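Local coordinates for acetyl-CoA hydrolase/transferase family protein (Porphyromonas gingivalis, PDB 2NVV) that probably hydrolyses acetyl-CoA or transfers CoA between acetate and other carboxylic acids, and binds zinc ions, at residues A236-S241 with D430-N435; F279-E284 with D288-L293; A356-N361 with R457-L462. One frame throughout, in Å; residues are numbered along the deposited sequence.

Interaction 1: residues A236-S241 with D430-N435; sequences AAFLVS and DLRGKN
Phe238 reaches out from segment 236-241 of helix 226-245 and sets the edge of its ring against a paired acid and base, Asp430 and Arg432. The contact between the segments is by van der Waals and weak electrostatic forces. Phe238 CE1 lies 3.9 Å from Asp430 OD2, which sits in the ring plane, where the slightly positive ring hydrogens suit a carboxylate oxygen; ring and carboxylate planes stand 79° apart. Arg432 NH1 comes to 3.8 Å from Phe238 CZ, also near the ring plane, and its charge therefore does not lie over the pi face. With CG anti to the backbone N (chi1 166°), the ring extends toward the loop.

The ionic part belongs to 430-435. Arg432 grips Asp430 side-on: NE meets the syn lone pair of OD1 at 2.9 Å, and NH1 meets OD2 at 2.6 Å. Asp430 OD1 also accepts the backbone N of Arg432, making an Asx turn. Gly433 suits the type II turn Leu431-Lys434 because its phi is positive.

Further links place the contact. Arg432 NH1 bridges to Glu242 of helix 226-245, and its guanidinium makes a cation-pi contact with Phe116 of the second subunit. Phe238 also packs on Ile390 of strand 389-392 and Val421 of strand 421-424, so the helix lies against the mixed sheet where edge strand 427-430 turns toward helix 436-446.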
loop_
_atom_site.group_PDB
_atom_site.type_symbol
_atom_site.label_atom_id
_atom_site.label_comp_id
_atom_site.label_asym_id
_atom_site.label_seq_id
_atom_site.Cartn_x
_atom_site.Cartn_y
_atom_site.Cartn_z
ATOM N N ALA A 236 -13.440 3.086 20.482
ATOM C CA ALA A 236 -13.502 4.409 21.102
ATOM C C ALA A 236 -12.608 4.542 22.343
ATOM O O ALA A 236 -11.915 5.551 22.507
ATOM C CB ALA A 236 -14.932 4.735 21.461
ATOM N N ALA A 237 -12.625 3.535 23.215
ATOM C CA ALA A 237 -11.795 3.578 24.416
ATOM C C ALA A 237 -10.296 3.510 24.087
ATOM O O ALA A 237 -9.467 4.113 24.769
ATOM C CB ALA A 237 -12.173 2.440 25.343
ATOM N N PHE A 238 -9.948 2.764 23.050
ATOM C CA PHE A 238 -8.562 2.632 22.643
ATOM C C PHE A 238 -8.052 3.995 22.187
ATOM O O PHE A 238 -6.986 4.458 22.602
ATOM C CB PHE A 238 -8.460 1.627 21.494
ATOM C CG PHE A 238 -7.136 1.652 20.770
ATOM C CD1 PHE A 238 -5.969 1.267 21.412
ATOM C CD2 PHE A 238 -7.066 2.061 19.440
ATOM C CE1 PHE A 238 -4.751 1.285 20.750
ATOM C CE2 PHE A 238 -5.849 2.085 18.770
ATOM C CZ PHE A 238 -4.686 1.692 19.429
ATOM N N LEU A 239 -8.838 4.641 21.339
ATOM C CA LEU A 239 -8.480 5.943 20.816
ATOM C C LEU A 239 -8.270 6.999 21.904
ATOM O O LEU A 239 -7.254 7.703 21.876
ATOM C CB LEU A 239 -9.530 6.389 19.791
ATOM C CG LEU A 239 -9.169 6.161 18.307
ATOM C CD1 LEU A 239 -8.204 5.014 18.137
ATOM C CD2 LEU A 239 -10.434 5.929 17.502
ATOM N N VAL A 240 -9.189 7.120 22.865
ATOM C CA VAL A 240 -8.983 8.125 23.912
ATOM C C VAL A 240 -7.717 7.740 24.687
ATOM O O VAL A 240 -6.936 8.586 25.109
ATOM C CB VAL A 240 -10.176 8.217 24.925
ATOM C CG1 VAL A 240 -11.494 8.194 24.189
ATOM C CG2 VAL A 240 -10.115 7.100 25.933
ATOM N N SER A 241 -7.514 6.442 24.839
ATOM C CA SER A 241 -6.379 5.931 25.571
ATOM C C SER A 241 -5.068 6.272 24.894
ATOM O O SER A 241 -4.049 6.509 25.557
ATOM C CB SER A 241 -6.528 4.427 25.715
ATOM O OG SER A 241 -5.342 3.863 26.218
ATOM N N ASP A 430 -2.630 -4.196 19.774
ATOM C CA ASP A 430 -1.790 -3.188 19.151
ATOM C C ASP A 430 -0.582 -3.939 18.611
ATOM O O ASP A 430 0.229 -4.469 19.372
ATOM C CB ASP A 430 -1.345 -2.154 20.179
ATOM C CG ASP A 430 -0.859 -0.878 19.538
ATOM O OD1 ASP A 430 -0.255 -0.955 18.447
ATOM O OD2 ASP A 430 -1.071 0.200 20.130
ATOM N N LEU A 431 -0.469 -3.975 17.291
ATOM C CA LEU A 431 0.596 -4.705 16.626
ATOM C C LEU A 431 1.906 -3.952 16.429
ATOM O O LEU A 431 2.919 -4.552 16.067
ATOM C CB LEU A 431 0.082 -5.191 15.269
ATOM C CG LEU A 431 -0.807 -6.442 15.193
ATOM C CD1 LEU A 431 -1.654 -6.592 16.428
ATOM C CD2 LEU A 431 -1.652 -6.375 13.945
ATOM N N ARG A 432 1.891 -2.649 16.677
ATOM C CA ARG A 432 3.089 -1.831 16.481
ATOM C C ARG A 432 4.287 -2.209 17.336
ATOM O O ARG A 432 4.167 -2.467 18.526
ATOM C CB ARG A 432 2.752 -0.349 16.681
ATOM C CG ARG A 432 1.894 0.235 15.563
ATOM C CD ARG A 432 1.337 1.584 15.942
ATOM N NE ARG A 432 0.452 1.483 17.097
ATOM C CZ ARG A 432 -0.186 2.511 17.647
ATOM N NH1 ARG A 432 -0.963 2.310 18.693
ATOM N NH2 ARG A 432 -0.049 3.735 17.153
ATOM N N GLY A 433 5.449 -2.257 16.699
ATOM C CA GLY A 433 6.672 -2.584 17.405
ATOM C C GLY A 433 6.844 -4.039 17.753
ATOM O O GLY A 433 7.712 -4.380 18.555
ATOM N N LYS A 434 6.042 -4.904 17.145
ATOM C CA LYS A 434 6.118 -6.333 17.436
ATOM C C LYS A 434 6.478 -7.188 16.240
ATOM O O LYS A 434 6.107 -6.875 15.108
ATOM C CB LYS A 434 4.785 -6.811 18.017
ATOM C CG LYS A 434 4.568 -6.341 19.432
ATOM C CD LYS A 434 3.150 -6.573 19.907
ATOM C CE LYS A 434 3.026 -6.151 21.374
ATOM N NZ LYS A 434 1.624 -6.141 21.854
ATOM N N ASN A 435 7.215 -8.261 16.489
ATOM C CA ASN A 435 7.599 -9.168 15.420
ATOM C C ASN A 435 6.444 -10.156 15.262
ATOM O O ASN A 435 5.447 -10.055 15.982
ATOM C CB ASN A 435 8.919 -9.891 15.762
ATOM C CG ASN A 435 8.784 -10.855 16.920
ATOM O OD1 ASN A 435 9.732 -11.548 17.263
ATOM N ND2 ASN A 435 7.609 -10.907 17.522
#

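Interaction 2: residues F279-E284 with D288-L293; sequences FNMYTE and DAVIAL
Met281, modelled as selenomethionine, faces Val290 across a beta-alpha-beta crossover: strand 279-282 leads into helix 288-295, which returns the chain to the parallel neighbouring strand 299-304. No hydrogen bond spans the two segments; apolar side chains alone join strand to helix, as befits the interior of an alpha/beta layer.

The Met281 side chain leaves the strand with CB directed at the helix. CG comes next, anti to the carbonyl carbon (chi1 -59°), and lies 4.1 Å from Val290 CG1. The chain then bends at both following torsions, carrying SE back alongside Phe279. There SE rests in the plane of that ring, at its edge, 3.7 Å from Phe279 CE1. The terminal CE turns again to the helix and meets the other Val290 branch, 4.0 Å from CG2. Methionine suits this place because its unbranched, pliable chain can fold to touch both methyls of a short beta-branched residue, while valine keeps a compact apolar knob on the helix.

Around the pair, Leu255 of strand 255-257 touches Met281, and Leu267 of helix 261-272 touches Val290, extending the apolar core. Past the strand lies Glu284, predicted to form the glutamyl-CoA thioester; its OE2 is hydrogen-bonded to Asn337 ND2. The crossover thus begins close to the presumed catalytic centre. At the other end of the contact, one helical turn beyond Val290, Leu293 leans in obliquely to the aromatic ring, with CD1 4.3 Å from Phe279 CZ.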
loop_
_atom_site.group_PDB
_atom_site.type_symbol
_atom_site.label_atom_id
_atom_site.label_comp_id
_atom_site.label_asym_id
_atom_site.label_seq_id
_atom_site.Cartn_x
_atom_site.Cartn_y
_atom_site.Cartn_z
ATOM N N PHE A 279 -15.245 15.706 16.340
ATOM C CA PHE A 279 -14.348 15.360 15.263
ATOM C C PHE A 279 -14.906 15.502 13.854
ATOM O O PHE A 279 -16.103 15.690 13.648
ATOM C CB PHE A 279 -13.848 13.930 15.495
ATOM C CG PHE A 279 -14.950 12.881 15.520
ATOM C CD1 PHE A 279 -15.291 12.172 14.361
ATOM C CD2 PHE A 279 -15.644 12.607 16.699
ATOM C CE1 PHE A 279 -16.299 11.211 14.383
ATOM C CE2 PHE A 279 -16.655 11.646 16.728
ATOM C CZ PHE A 279 -16.982 10.948 15.568
ATOM N N ASN A 280 -14.009 15.410 12.883
ATOM C CA ASN A 280 -14.380 15.512 11.483
ATOM C C ASN A 280 -14.150 14.166 10.819
ATOM O O ASN A 280 -13.358 13.360 11.294
ATOM C CB ASN A 280 -13.528 16.569 10.770
ATOM C CG ASN A 280 -13.674 17.956 11.381
ATOM O OD1 ASN A 280 -12.716 18.508 11.928
ATOM N ND2 ASN A 280 -14.874 18.530 11.284
HETATM N N MSE A 281 -14.853 13.933 9.721
HETATM C CA MSE A 281 -14.714 12.696 8.967
HETATM C C MSE A 281 -14.030 13.003 7.649
HETATM O O MSE A 281 -14.242 14.069 7.057
HETATM C CB MSE A 281 -16.085 12.093 8.616
HETATM C CG MSE A 281 -16.988 11.759 9.788
HETATM SE SE MSE A 281 -16.296 10.321 10.828
HETATM C CE MSE A 281 -16.580 8.842 9.569
ATOM N N TYR A 282 -13.192 12.079 7.207
ATOM C CA TYR A 282 -12.554 12.182 5.910
ATOM C C TYR A 282 -12.672 10.739 5.442
ATOM O O TYR A 282 -11.681 10.019 5.333
ATOM C CB TYR A 282 -11.083 12.604 6.005
ATOM C CG TYR A 282 -10.568 13.078 4.657
ATOM C CD1 TYR A 282 -10.898 14.342 4.172
ATOM C CD2 TYR A 282 -9.848 12.228 3.821
ATOM C CE1 TYR A 282 -10.534 14.744 2.899
ATOM C CE2 TYR A 282 -9.484 12.618 2.546
ATOM C CZ TYR A 282 -9.831 13.877 2.086
ATOM O OH TYR A 282 -9.487 14.261 0.804
ATOM N N THR A 283 -13.920 10.315 5.223
ATOM C CA THR A 283 -14.247 8.946 4.798
ATOM C C THR A 283 -14.548 8.780 3.314
ATOM O O THR A 283 -14.278 9.654 2.489
ATOM C CB THR A 283 -15.492 8.395 5.534
ATOM O OG1 THR A 283 -16.458 9.440 5.680
ATOM C CG2 THR A 283 -15.140 7.841 6.870
ATOM N N GLU A 284 -15.098 7.615 3.002
ATOM C CA GLU A 284 -15.506 7.272 1.661
ATOM C C GLU A 284 -16.978 7.583 1.576
ATOM O O GLU A 284 -17.392 8.423 0.773
ATOM C CB GLU A 284 -15.308 5.789 1.393
ATOM C CG GLU A 284 -13.923 5.408 0.946
ATOM C CD GLU A 284 -13.752 3.909 0.870
ATOM O OE1 GLU A 284 -13.675 3.259 1.934
ATOM O OE2 GLU A 284 -13.707 3.379 -0.248
ATOM N N ASP A 288 -25.958 7.334 7.784
ATOM C CA ASP A 288 -26.896 7.903 8.744
ATOM C C ASP A 288 -26.221 8.170 10.077
ATOM O O ASP A 288 -26.386 9.239 10.656
ATOM C CB ASP A 288 -28.074 6.958 8.968
ATOM C CG ASP A 288 -28.994 6.873 7.774
ATOM O OD1 ASP A 288 -29.962 6.097 7.826
ATOM O OD2 ASP A 288 -28.767 7.584 6.784
ATOM N N ALA A 289 -25.461 7.192 10.559
ATOM C CA ALA A 289 -24.773 7.318 11.844
ATOM C C ALA A 289 -23.959 8.602 11.966
ATOM O O ALA A 289 -23.902 9.201 13.037
ATOM C CB ALA A 289 -23.884 6.110 12.084
ATOM N N VAL A 290 -23.333 9.024 10.868
ATOM C CA VAL A 290 -22.528 10.251 10.862
ATOM C C VAL A 290 -23.434 11.470 10.968
ATOM O O VAL A 290 -23.175 12.397 11.734
ATOM C CB VAL A 290 -21.672 10.354 9.564
ATOM C CG1 VAL A 290 -21.060 11.737 9.437
ATOM C CG2 VAL A 290 -20.581 9.297 9.580
ATOM N N ILE A 291 -24.510 11.454 10.194
ATOM C CA ILE A 291 -25.475 12.549 10.204
ATOM C C ILE A 291 -26.038 12.749 11.617
ATOM O O ILE A 291 -26.159 13.879 12.096
ATOM C CB ILE A 291 -26.624 12.251 9.231
ATOM C CG1 ILE A 291 -26.048 11.988 7.839
ATOM C CG2 ILE A 291 -27.608 13.398 9.217
ATOM C CD1 ILE A 291 -25.303 13.168 7.259
ATOM N N ALA A 292 -26.372 11.642 12.277
ATOM C CA ALA A 292 -26.928 11.682 13.622
ATOM C C ALA A 292 -25.997 12.403 14.591
ATOM O O ALA A 292 -26.444 13.241 15.372
ATOM C CB ALA A 292 -27.203 10.253 14.114
ATOM N N LEU A 293 -24.707 12.066 14.540
ATOM C CA LEU A 293 -23.701 12.684 15.394
ATOM C C LEU A 293 -23.483 14.139 15.016
ATOM O O LEU A 293 -23.116 14.969 15.855
ATOM C CB LEU A 293 -22.379 11.926 15.284
ATOM C CG LEU A 293 -22.422 10.537 15.917
ATOM C CD1 LEU A 293 -21.097 9.817 15.701
ATOM C CD2 LEU A 293 -22.736 10.678 17.411
#

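Interaction 3: residues A356-N361 with R457-L462; sequences ADIFGN and RQYLEL
Ile358 brings its CD1 methyl up to both Tyr459 and Leu460, and this is the closer-packed part of the contact. The methyl lies 3.7 Å from Tyr459 CD2 and 4.1 Å from Leu460 CD2, approaching the tyrosine ring obliquely. Its CG1 lies between the backbone N and carbonyl carbon (chi1 51°), and the rest of the chain is extended (chi2 180°), which sends CD1 straight outward from the turn. Leu460 CD2 also touches Phe359 CZ at 4.0 Å, the two side chains running antiparallel alongside one another. Phe359 is braced from within its own segment, since Ile358 CG1 lies over one ring face, offset toward the rim. Branched and aromatic residues fit here because all four side chains are buried and helix 436-446 adds Ala440 and Ile444 to the same core. Tyr459 keeps its ring in this core yet satisfies its OH with Gln470 OE1 and the backbone N of Asn471.

The solvent side of the second segment is formed by Gln458, just before the type I turn Tyr459-Leu462, and Glu461 within it; both are exposed, as their polar chains allow.

Opposite in character is the buried polar knot behind Ile358. Asp357 OD1 accepts three N-H groups: Phe359 N at 2.9 Å, forming an Asx turn, and Asn361 N and ND2, both at 3.1 Å. Gly360, with positive phi, is the last residue of the type I turn Asp357-Gly360, its N bonded to Asp357 O, while Asp357 N bonds to Asn361 O. This is the classic type I turn with a G1 beta bulge, closing the hairpin of strands 355-357 and 362-367 beside the zinc ligand Glu416.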
loop_
_atom_site.group_PDB
_atom_site.type_symbol
_atom_site.label_atom_id
_atom_site.label_comp_id
_atom_site.label_asym_id
_atom_site.label_seq_id
_atom_site.Cartn_x
_atom_site.Cartn_y
_atom_site.Cartn_z
ATOM N N ALA A 356 -8.751 -12.596 9.746
ATOM C CA ALA A 356 -7.409 -12.096 10.020
ATOM C C ALA A 356 -6.591 -13.258 10.548
ATOM O O ALA A 356 -7.158 -14.218 11.068
ATOM C CB ALA A 356 -7.470 -10.988 11.068
ATOM N N ASP A 357 -5.274 -13.207 10.397
ATOM C CA ASP A 357 -4.454 -14.282 10.941
ATOM C C ASP A 357 -3.597 -13.747 12.077
ATOM O O ASP A 357 -3.465 -12.535 12.261
ATOM C CB ASP A 357 -3.589 -14.970 9.868
ATOM C CG ASP A 357 -2.591 -14.043 9.210
ATOM O OD1 ASP A 357 -1.989 -13.206 9.911
ATOM O OD2 ASP A 357 -2.392 -14.175 7.981
ATOM N N ILE A 358 -3.024 -14.661 12.843
ATOM C CA ILE A 358 -2.208 -14.314 14.002
ATOM C C ILE A 358 -0.968 -13.461 13.743
ATOM O O ILE A 358 -0.287 -13.054 14.684
ATOM C CB ILE A 358 -1.805 -15.607 14.771
ATOM C CG1 ILE A 358 -1.203 -16.631 13.806
ATOM C CG2 ILE A 358 -3.046 -16.205 15.454
ATOM C CD1 ILE A 358 -0.778 -17.950 14.458
ATOM N N PHE A 359 -0.669 -13.174 12.481
ATOM C CA PHE A 359 0.495 -12.358 12.193
ATOM C C PHE A 359 0.144 -10.952 11.717
ATOM O O PHE A 359 1.018 -10.185 11.292
ATOM C CB PHE A 359 1.393 -13.079 11.195
ATOM C CG PHE A 359 1.899 -14.387 11.708
ATOM C CD1 PHE A 359 1.405 -15.586 11.203
ATOM C CD2 PHE A 359 2.812 -14.425 12.762
ATOM C CE1 PHE A 359 1.809 -16.817 11.750
ATOM C CE2 PHE A 359 3.221 -15.641 13.316
ATOM C CZ PHE A 359 2.715 -16.842 12.807
ATOM N N GLY A 360 -1.144 -10.618 11.798
ATOM C CA GLY A 360 -1.602 -9.293 11.412
ATOM C C GLY A 360 -2.012 -9.072 9.976
ATOM O O GLY A 360 -2.169 -7.929 9.550
ATOM N N ASN A 361 -2.180 -10.148 9.222
ATOM C CA ASN A 361 -2.572 -10.036 7.825
ATOM C C ASN A 361 -4.088 -10.084 7.761
ATOM O O ASN A 361 -4.718 -10.831 8.510
ATOM C CB ASN A 361 -1.951 -11.180 7.029
ATOM C CG ASN A 361 -0.445 -11.177 7.112
ATOM O OD1 ASN A 361 0.221 -10.383 6.453
ATOM N ND2 ASN A 361 0.100 -12.050 7.948
ATOM N N ARG A 457 -2.453 -21.257 19.850
ATOM C CA ARG A 457 -1.242 -21.195 20.659
ATOM C C ARG A 457 -0.425 -22.436 20.327
ATOM O O ARG A 457 0.800 -22.388 20.285
ATOM C CB ARG A 457 -1.555 -21.168 22.165
ATOM C CG ARG A 457 -2.116 -19.869 22.679
ATOM C CD ARG A 457 -2.096 -19.814 24.203
ATOM N NE ARG A 457 -2.829 -18.653 24.723
ATOM C CZ ARG A 457 -4.079 -18.687 25.183
ATOM N NH1 ARG A 457 -4.761 -19.825 25.207
ATOM N NH2 ARG A 457 -4.653 -17.571 25.611
ATOM N N GLN A 458 -1.117 -23.549 20.094
ATOM C CA GLN A 458 -0.463 -24.806 19.734
ATOM C C GLN A 458 0.151 -24.719 18.339
ATOM O O GLN A 458 1.133 -25.401 18.034
ATOM C CB GLN A 458 -1.465 -25.956 19.763
ATOM C CG GLN A 458 -1.888 -26.386 21.154
ATOM C CD GLN A 458 -2.880 -27.538 21.122
ATOM O OE1 GLN A 458 -3.948 -27.430 20.521
ATOM N NE2 GLN A 458 -2.533 -28.643 21.767
ATOM N N TYR A 459 -0.429 -23.880 17.489
ATOM C CA TYR A 459 0.075 -23.707 16.135
ATOM C C TYR A 459 1.455 -23.070 16.159
ATOM O O TYR A 459 2.279 -23.323 15.280
ATOM C CB TYR A 459 -0.869 -22.827 15.318
ATOM C CG TYR A 459 -0.417 -22.631 13.891
ATOM C CD1 TYR A 459 -0.550 -23.650 12.949
ATOM C CD2 TYR A 459 0.182 -21.435 13.488
ATOM C CE1 TYR A 459 -0.096 -23.484 11.639
ATOM C CE2 TYR A 459 0.641 -21.257 12.181
ATOM C CZ TYR A 459 0.497 -22.285 11.268
ATOM O OH TYR A 459 0.956 -22.101 9.995
ATOM N N LEU A 460 1.707 -22.238 17.163
ATOM C CA LEU A 460 2.995 -21.563 17.288
ATOM C C LEU A 460 4.089 -22.467 17.852
ATOM O O LEU A 460 5.264 -22.082 17.900
ATOM C CB LEU A 460 2.849 -20.332 18.171
ATOM C CG LEU A 460 2.009 -19.218 17.554
ATOM C CD1 LEU A 460 1.724 -18.145 18.608
ATOM C CD2 LEU A 460 2.754 -18.634 16.342
ATOM N N GLU A 461 3.708 -23.667 18.276
ATOM C CA GLU A 461 4.672 -24.607 18.830
ATOM C C GLU A 461 4.774 -25.879 18.009
ATOM O O GLU A 461 4.954 -26.957 18.572
ATOM C CB GLU A 461 4.277 -24.972 20.261
ATOM C CG GLU A 461 4.090 -23.775 21.184
ATOM C CD GLU A 461 5.347 -22.911 21.313
ATOM O OE1 GLU A 461 5.270 -21.859 21.997
ATOM O OE2 GLU A 461 6.408 -23.276 20.740
ATOM N N LEU A 462 4.667 -25.762 16.686
ATOM C CA LEU A 462 4.727 -26.935 15.826
ATOM C C LEU A 462 6.111 -27.215 15.263
ATOM O O LEU A 462 6.255 -27.976 14.299
ATOM C CB LEU A 462 3.703 -26.819 14.688
ATOM C CG LEU A 462 2.230 -26.853 15.131
ATOM C CD1 LEU A 462 1.302 -26.898 13.910
ATOM C CD2 LEU A 462 1.995 -28.071 16.016
#

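Overall arrangement
Following the chain from the N terminus, helix 226-245 opens interaction 1, whose long loop closes only at 430-435. Interaction 2 is nested inside it, a local closure packing helix 288-295 on edge strand 279-282 of the three-stranded parallel sheet. Segment 356-361 then opens interaction 3 before interaction 1 has closed, and 457-462 closes it afterwards; the two cross, while interactions 2 and 3 lie in series, with centres about 35 Å apart. Interactions 1 and 3 also touch: Leu431 CD2 packs 3.9 Å from Gly360 CA. Interaction 1 joins helix 226-245 to the edge of the five-stranded mixed sheet, and interaction 3 ties a hairpin turn to the C-terminal part of helix 453-459 and the turn there.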